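Local coordinates for protein VirX1 (Cyanophage Syn10, PDB 6QGM) that iodinates diverse substrates as a viral halogenase of the flavin-dependent tryptophan halogenase family, at residues Leu59-Lys63 with Tyr175-Ile180; Phe81-Gly87 with His406-Arg412. One frame throughout, in Å; residues are numbered along the deposited sequence.

Contact 1 of 2, residues Leu59-Lys63 with Tyr175-Ile180; sequences LLDLK and YLKEKI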
loop_
_atom_site.group_PDB
_atom_site.type_symbol
_atom_site.label_atom_id
_atom_site.label_comp_id
_atom_site.label_asym_id
_atom_site.label_seq_id
_atom_site.Cartn_x
_atom_site.Cartn_y
_atom_site.Cartn_z
ATOM N N LEU B 59 -18.073 -25.840 -10.470
ATOM C CA LEU B 59 -19.343 -25.122 -10.161
ATOM C C LEU B 59 -20.502 -25.718 -10.970
ATOM O O LEU B 59 -21.635 -25.675 -10.463
ATOM C CB LEU B 59 -19.188 -23.626 -10.474
ATOM C CG LEU B 59 -18.442 -22.789 -9.441
ATOM C CD1 LEU B 59 -18.011 -21.462 -10.046
ATOM C CD2 LEU B 59 -19.305 -22.564 -8.202
ATOM N N LEU B 60 -20.233 -26.250 -12.168
ATOM C CA LEU B 60 -21.274 -26.830 -13.065
ATOM C C LEU B 60 -21.319 -28.359 -12.944
ATOM O O LEU B 60 -22.130 -28.953 -13.687
ATOM C CB LEU B 60 -20.994 -26.422 -14.515
ATOM C CG LEU B 60 -21.152 -24.933 -14.825
ATOM C CD1 LEU B 60 -21.150 -24.703 -16.323
ATOM C CD2 LEU B 60 -22.430 -24.365 -14.226
ATOM N N ASP B 61 -20.484 -28.958 -12.073
ATOM C CA ASP B 61 -20.432 -30.417 -11.770
ATOM C C ASP B 61 -20.003 -31.220 -13.001
ATOM O O ASP B 61 -20.391 -32.395 -13.093
ATOM C CB ASP B 61 -21.781 -30.948 -11.284
ATOM C CG ASP B 61 -22.162 -30.526 -9.875
ATOM O OD1 ASP B 61 -21.307 -30.678 -8.958
ATOM O OD2 ASP B 61 -23.327 -30.074 -9.708
ATOM N N LEU B 62 -19.212 -30.633 -13.899
ATOM C CA LEU B 62 -18.809 -31.267 -15.181
ATOM C C LEU B 62 -17.610 -32.179 -14.924
ATOM O O LEU B 62 -16.557 -31.647 -14.566
ATOM C CB LEU B 62 -18.469 -30.171 -16.194
ATOM C CG LEU B 62 -19.673 -29.437 -16.771
ATOM C CD1 LEU B 62 -19.247 -28.130 -17.412
ATOM C CD2 LEU B 62 -20.427 -30.279 -17.773
ATOM N N LYS B 63 -17.771 -33.485 -15.130
ATOM C CA LYS B 63 -16.691 -34.505 -15.040
ATOM C C LYS B 63 -15.966 -34.583 -16.398
ATOM O O LYS B 63 -16.657 -34.643 -17.441
ATOM C CB LYS B 63 -17.254 -35.885 -14.657
ATOM C CG LYS B 63 -18.112 -35.967 -13.407
ATOM C CD LYS B 63 -17.600 -35.161 -12.232
ATOM C CE LYS B 63 -18.587 -35.071 -11.079
ATOM N NZ LYS B 63 -18.562 -33.743 -10.407
ATOM N N TYR B 175 -22.171 -28.212 -25.963
ATOM C CA TYR B 175 -22.330 -29.209 -24.879
ATOM C C TYR B 175 -23.156 -28.580 -23.752
ATOM O O TYR B 175 -24.199 -29.168 -23.362
ATOM C CB TYR B 175 -20.973 -29.716 -24.403
ATOM C CG TYR B 175 -21.064 -30.837 -23.398
ATOM C CD1 TYR B 175 -21.244 -32.150 -23.790
ATOM C CD2 TYR B 175 -20.988 -30.570 -22.038
ATOM C CE1 TYR B 175 -21.349 -33.169 -22.859
ATOM C CE2 TYR B 175 -21.073 -31.577 -21.096
ATOM C CZ TYR B 175 -21.244 -32.880 -21.508
ATOM O OH TYR B 175 -21.322 -33.874 -20.578
ATOM N N LEU B 176 -22.715 -27.415 -23.262
ATOM C CA LEU B 176 -23.385 -26.677 -22.164
ATOM C C LEU B 176 -24.848 -26.429 -22.548
ATOM O O LEU B 176 -25.713 -26.540 -21.678
ATOM C CB LEU B 176 -22.626 -25.368 -21.928
ATOM C CG LEU B 176 -21.223 -25.519 -21.337
ATOM C CD1 LEU B 176 -20.636 -24.168 -20.988
ATOM C CD2 LEU B 176 -21.258 -26.408 -20.103
ATOM N N LYS B 177 -25.102 -26.129 -23.817
ATOM C CA LYS B 177 -26.447 -25.889 -24.402
ATOM C C LYS B 177 -27.342 -27.121 -24.186
ATOM O O LYS B 177 -28.400 -26.978 -23.541
ATOM C CB LYS B 177 -26.313 -25.566 -25.892
ATOM C CG LYS B 177 -27.622 -25.272 -26.616
ATOM C CD LYS B 177 -27.416 -24.940 -28.075
ATOM C CE LYS B 177 -27.764 -26.086 -28.995
ATOM N NZ LYS B 177 -28.153 -25.569 -30.319
ATOM N N GLU B 178 -26.920 -28.277 -24.703
ATOM C CA GLU B 178 -27.749 -29.506 -24.773
ATOM C C GLU B 178 -27.900 -30.136 -23.381
ATOM O O GLU B 178 -29.010 -30.628 -23.087
ATOM C CB GLU B 178 -27.232 -30.513 -25.795
ATOM C CG GLU B 178 -25.736 -30.678 -26.000
ATOM C CD GLU B 178 -25.403 -31.385 -27.309
ATOM O OE1 GLU B 178 -25.900 -32.527 -27.490
ATOM O OE2 GLU B 178 -24.647 -30.780 -28.154
ATOM N N LYS B 179 -26.851 -30.079 -22.551
ATOM C CA LYS B 179 -26.759 -30.843 -21.274
ATOM C C LYS B 179 -27.217 -30.016 -20.069
ATOM O O LYS B 179 -27.777 -30.620 -19.146
ATOM C CB LYS B 179 -25.332 -31.325 -21.022
ATOM C CG LYS B 179 -24.743 -32.233 -22.084
ATOM C CD LYS B 179 -25.535 -33.455 -22.485
ATOM C CE LYS B 179 -25.232 -33.858 -23.914
ATOM N NZ LYS B 179 -25.688 -35.237 -24.221
ATOM N N ILE B 180 -26.973 -28.707 -20.047
ATOM C CA ILE B 180 -27.241 -27.847 -18.853
ATOM C C ILE B 180 -28.303 -26.789 -19.193
ATOM O O ILE B 180 -29.357 -26.797 -18.517
ATOM C CB ILE B 180 -25.941 -27.231 -18.295
ATOM C CG1 ILE B 180 -24.919 -28.325 -17.973
ATOM C CG2 ILE B 180 -26.230 -26.348 -17.092
ATOM C CD1 ILE B 180 -23.637 -27.829 -17.327
#
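Tyr175 meets Leu62 at the rim of its ring: CE2 of Tyr175 lies 3.6 Å from CD2 of Leu62, and the methyl sits close to the ring plane. With CG anti to the backbone N (chi1 -174°), the ring extends from the helix toward the loop, and the two side chains pass each other running in opposite senses. CG of Lys179, one turn later, lies 3.5 Å above the plane over the ring centre of Tyr175 and covers one face, while the leucine methyl comes to the edge.

Leu176 starts out alongside the loop, but its CD2 methyl turns in. It comes within 3.8 Å of CD1 of Leu62 and within 4.1 Å of CD1 of Leu60, each leucine crossing it at about a right angle. The same residue also packs on Met18 and Ala21, which ties the contact to helix 14-26; that helix follows strand 6-10 and a GxGxxG-like turn, consistent with the dinucleotide-binding Rossmann fold of flavin-dependent halogenases. The loop side is built on a helix end, where Asp61, at positive phi, completes a Schellman motif closing helix 52-59. Leu60 and Leu62 flank Asp61, and both direct CB toward helix 169-181. The carboxylate of Asp61 makes salt bridges to Lys25 and to Lys478 of the second subunit.

Ile180 reaches across with CD1 alone. This one methyl stands 4.1 Å from CB of Leu60 and equally far from CD2 of Leu62, touching both leucines. Its backbone N closes a helical turn on O of Leu176, at 3.0 Å.

Contact 2 of 2, residues Phe81-Gly87 with His406-Arg412; sequences FTNFREG and HYAYSMR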
loop_
_atom_site.group_PDB
_atom_site.type_symbol
_atom_site.label_atom_id
_atom_site.label_comp_id
_atom_site.label_asym_id
_atom_site.label_seq_id
_atom_site.Cartn_x
_atom_site.Cartn_y
_atom_site.Cartn_z
ATOM N N PHE B 81 7.189 -21.814 -23.915
ATOM C CA PHE B 81 7.702 -20.635 -24.662
ATOM C C PHE B 81 8.947 -21.054 -25.443
ATOM O O PHE B 81 10.052 -21.133 -24.869
ATOM C CB PHE B 81 7.962 -19.471 -23.703
ATOM C CG PHE B 81 6.712 -18.988 -23.008
ATOM C CD1 PHE B 81 5.790 -18.188 -23.673
ATOM C CD2 PHE B 81 6.433 -19.359 -21.698
ATOM C CE1 PHE B 81 4.634 -17.759 -23.035
ATOM C CE2 PHE B 81 5.281 -18.922 -21.059
ATOM C CZ PHE B 81 4.380 -18.127 -21.728
ATOM N N THR B 82 8.741 -21.332 -26.728
ATOM C CA THR B 82 9.811 -21.566 -27.730
ATOM C C THR B 82 10.155 -20.227 -28.389
ATOM O O THR B 82 9.228 -19.476 -28.720
ATOM C CB THR B 82 9.390 -22.630 -28.749
ATOM O OG1 THR B 82 8.970 -23.793 -28.015
ATOM C CG2 THR B 82 10.484 -22.968 -29.739
ATOM N N ASN B 83 11.452 -19.935 -28.499
ATOM C CA ASN B 83 12.046 -18.866 -29.353
ATOM C C ASN B 83 11.884 -17.470 -28.724
ATOM O O ASN B 83 12.182 -16.509 -29.413
ATOM C CB ASN B 83 11.449 -18.916 -30.765
ATOM C CG ASN B 83 12.455 -18.614 -31.851
ATOM O OD1 ASN B 83 13.583 -19.072 -31.794
ATOM N ND2 ASN B 83 12.058 -17.863 -32.858
ATOM N N PHE B 84 11.510 -17.362 -27.446
ATOM C CA PHE B 84 11.106 -16.088 -26.797
ATOM C C PHE B 84 12.283 -15.363 -26.137
ATOM O O PHE B 84 12.229 -14.119 -26.064
ATOM C CB PHE B 84 10.014 -16.307 -25.752
ATOM C CG PHE B 84 8.650 -15.850 -26.204
ATOM C CD1 PHE B 84 7.806 -16.715 -26.883
ATOM C CD2 PHE B 84 8.218 -14.555 -25.951
ATOM C CE1 PHE B 84 6.560 -16.290 -27.307
ATOM C CE2 PHE B 84 6.968 -14.135 -26.368
ATOM C CZ PHE B 84 6.143 -15.001 -27.058
ATOM N N ARG B 85 13.281 -16.075 -25.627
ATOM C CA ARG B 85 14.399 -15.439 -24.877
ATOM C C ARG B 85 15.343 -14.764 -25.863
ATOM O O ARG B 85 15.616 -13.560 -25.688
ATOM C CB ARG B 85 15.190 -16.434 -24.025
ATOM C CG ARG B 85 16.304 -15.765 -23.227
ATOM C CD ARG B 85 17.073 -16.654 -22.261
ATOM N NE ARG B 85 17.804 -17.733 -22.942
ATOM C CZ ARG B 85 17.497 -19.017 -22.883
ATOM N NH1 ARG B 85 16.476 -19.422 -22.162
ATOM N NH2 ARG B 85 18.225 -19.898 -23.537
ATOM N N GLU B 86 15.800 -15.514 -26.865
ATOM C CA GLU B 86 16.984 -15.159 -27.690
ATOM C C GLU B 86 16.738 -15.438 -29.183
ATOM O O GLU B 86 17.612 -15.079 -29.981
ATOM C CB GLU B 86 18.147 -15.979 -27.137
ATOM C CG GLU B 86 19.502 -15.340 -27.278
ATOM C CD GLU B 86 20.590 -16.305 -26.852
ATOM O OE1 GLU B 86 20.422 -16.922 -25.745
ATOM O OE2 GLU B 86 21.581 -16.459 -27.623
ATOM N N GLY B 87 15.615 -16.062 -29.544
ATOM C CA GLY B 87 15.232 -16.374 -30.932
ATOM C C GLY B 87 16.081 -17.471 -31.561
ATOM O O GLY B 87 16.395 -17.354 -32.768
ATOM N N HIS B 406 6.468 -10.634 -20.727
ATOM C CA HIS B 406 6.999 -11.706 -21.621
ATOM C C HIS B 406 7.833 -11.101 -22.756
ATOM O O HIS B 406 8.792 -11.761 -23.200
ATOM C CB HIS B 406 5.871 -12.547 -22.234
ATOM C CG HIS B 406 5.085 -13.351 -21.254
ATOM N ND1 HIS B 406 4.423 -12.783 -20.191
ATOM C CD2 HIS B 406 4.816 -14.667 -21.196
ATOM C CE1 HIS B 406 3.805 -13.723 -19.499
ATOM N NE2 HIS B 406 4.030 -14.885 -20.101
ATOM N N TYR B 407 7.448 -9.917 -23.229
ATOM C CA TYR B 407 8.123 -9.181 -24.326
ATOM C C TYR B 407 9.263 -8.345 -23.740
ATOM O O TYR B 407 10.388 -8.398 -24.251
ATOM C CB TYR B 407 7.127 -8.284 -25.073
ATOM C CG TYR B 407 6.021 -9.001 -25.808
ATOM C CD1 TYR B 407 6.251 -9.585 -27.036
ATOM C CD2 TYR B 407 4.737 -9.062 -25.293
ATOM C CE1 TYR B 407 5.248 -10.238 -27.733
ATOM C CE2 TYR B 407 3.719 -9.712 -25.964
ATOM C CZ TYR B 407 3.976 -10.304 -27.192
ATOM O OH TYR B 407 2.980 -10.942 -27.880
ATOM N N ALA B 408 8.956 -7.598 -22.681
ATOM C CA ALA B 408 9.792 -6.516 -22.123
ATOM C C ALA B 408 11.192 -7.030 -21.768
ATOM O O ALA B 408 12.167 -6.268 -21.953
ATOM C CB ALA B 408 9.108 -5.944 -20.908
ATOM N N TYR B 409 11.276 -8.267 -21.266
ATOM C CA TYR B 409 12.502 -8.859 -20.672
ATOM C C TYR B 409 13.207 -9.788 -21.662
ATOM O O TYR B 409 14.253 -10.317 -21.294
ATOM C CB TYR B 409 12.138 -9.551 -19.361
ATOM C CG TYR B 409 11.819 -8.576 -18.264
ATOM C CD1 TYR B 409 12.833 -7.851 -17.659
ATOM C CD2 TYR B 409 10.517 -8.348 -17.852
ATOM C CE1 TYR B 409 12.576 -6.956 -16.635
ATOM C CE2 TYR B 409 10.232 -7.429 -16.855
ATOM C CZ TYR B 409 11.269 -6.725 -16.258
ATOM O OH TYR B 409 11.001 -5.793 -15.307
ATOM N N SER B 410 12.673 -9.960 -22.876
ATOM C CA SER B 410 13.310 -10.788 -23.931
ATOM C C SER B 410 14.696 -10.227 -24.255
ATOM O O SER B 410 14.918 -9.008 -24.039
ATOM C CB SER B 410 12.469 -10.871 -25.161
ATOM O OG SER B 410 13.166 -11.556 -26.190
ATOM N N MET B 411 15.589 -11.086 -24.754
ATOM C CA MET B 411 16.929 -10.680 -25.256
ATOM C C MET B 411 16.831 -10.297 -26.737
ATOM O O MET B 411 17.784 -9.673 -27.239
ATOM C CB MET B 411 17.965 -11.790 -25.077
ATOM C CG MET B 411 18.166 -12.138 -23.623
ATOM S SD MET B 411 19.543 -13.272 -23.338
ATOM C CE MET B 411 20.919 -12.208 -23.765
ATOM N N ARG B 412 15.719 -10.624 -27.405
ATOM C CA ARG B 412 15.555 -10.439 -28.870
ATOM C C ARG B 412 15.595 -8.953 -29.238
ATOM O O ARG B 412 14.822 -8.153 -28.680
ATOM C CB ARG B 412 14.253 -11.075 -29.345
ATOM C CG ARG B 412 14.258 -12.584 -29.185
ATOM C CD ARG B 412 13.091 -13.221 -29.893
ATOM N NE ARG B 412 13.144 -12.959 -31.326
ATOM C CZ ARG B 412 12.422 -13.577 -32.233
ATOM N NH1 ARG B 412 11.579 -14.519 -31.877
ATOM N NH2 ARG B 412 12.550 -13.241 -33.496
#
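Arg412 lies against the turn that follows strand 78-82, where the outer part of a mixed seven-stranded sheet of the halogenase fold meets the end of helix 382-408. From CB the chain leads to CG, 3.8 Å from N of Gly87, and runs on beside the turn. CD then approaches O of Asn83, and a bend at chi3 carries the guanidinium past Gly87, whose CA stands above one face, off-centre. At the tip, NH1 donates to O of Asn83 at 3.2 Å; the acceptor lies 28° out of the guanidinium plane, and the N-H...O angle is 139°, a bent bond. NH2 turns to a salt bridge with Asp414.

The backbone of Arg412 is tied in as well: its N donates to OG of Ser410, forming an ST turn. The same hydroxyl donates to O of Phe84 at 2.7 Å, so one oxygen links the 406-412 segment to itself and to the turn. Next along, N of Met411 donates to O of Arg85, and the thioether of Met411 runs along the aliphatic part of Arg85, SD 4.1 Å from CG of Arg85.

At the helical end, the edge of His406 is directed at the face of Phe81 in an offset edge-to-face pair, planes at 62° and centroids 5.2 Å apart. Both ring nitrogens of His406 are engaged, ND1 with O of Phe402 and NE2 with Glu355, which probably holds the imidazole in its rotation. The closest approach of this pair is CZ of Phe81 to CD2 of His406, at 3.5 Å.

In the fold
Contacts 1 and 2 lie on opposite sides of the chain's centre, their own centres 39 Å apart and their nearest atoms about 25 Å apart, so they do not touch. Along the sequence their segments alternate: 59-63 and 81-87 come first, then 175-180 and 406-412. Contact 1 adjoins helix 14-26 of the Rossmann-like part, whereas contact 2 belongs to the seven-stranded sheet and the long helix 382-408. Each is near a different copy of the protein: at contact 1 Leu59 packs on Tyr476 of the second subunit, and at contact 2 Tyr409 and Ser410 bond to Arg376 and Tyr379 of the third. The structure is the apo form, so neither contact can be placed against a bound ligand.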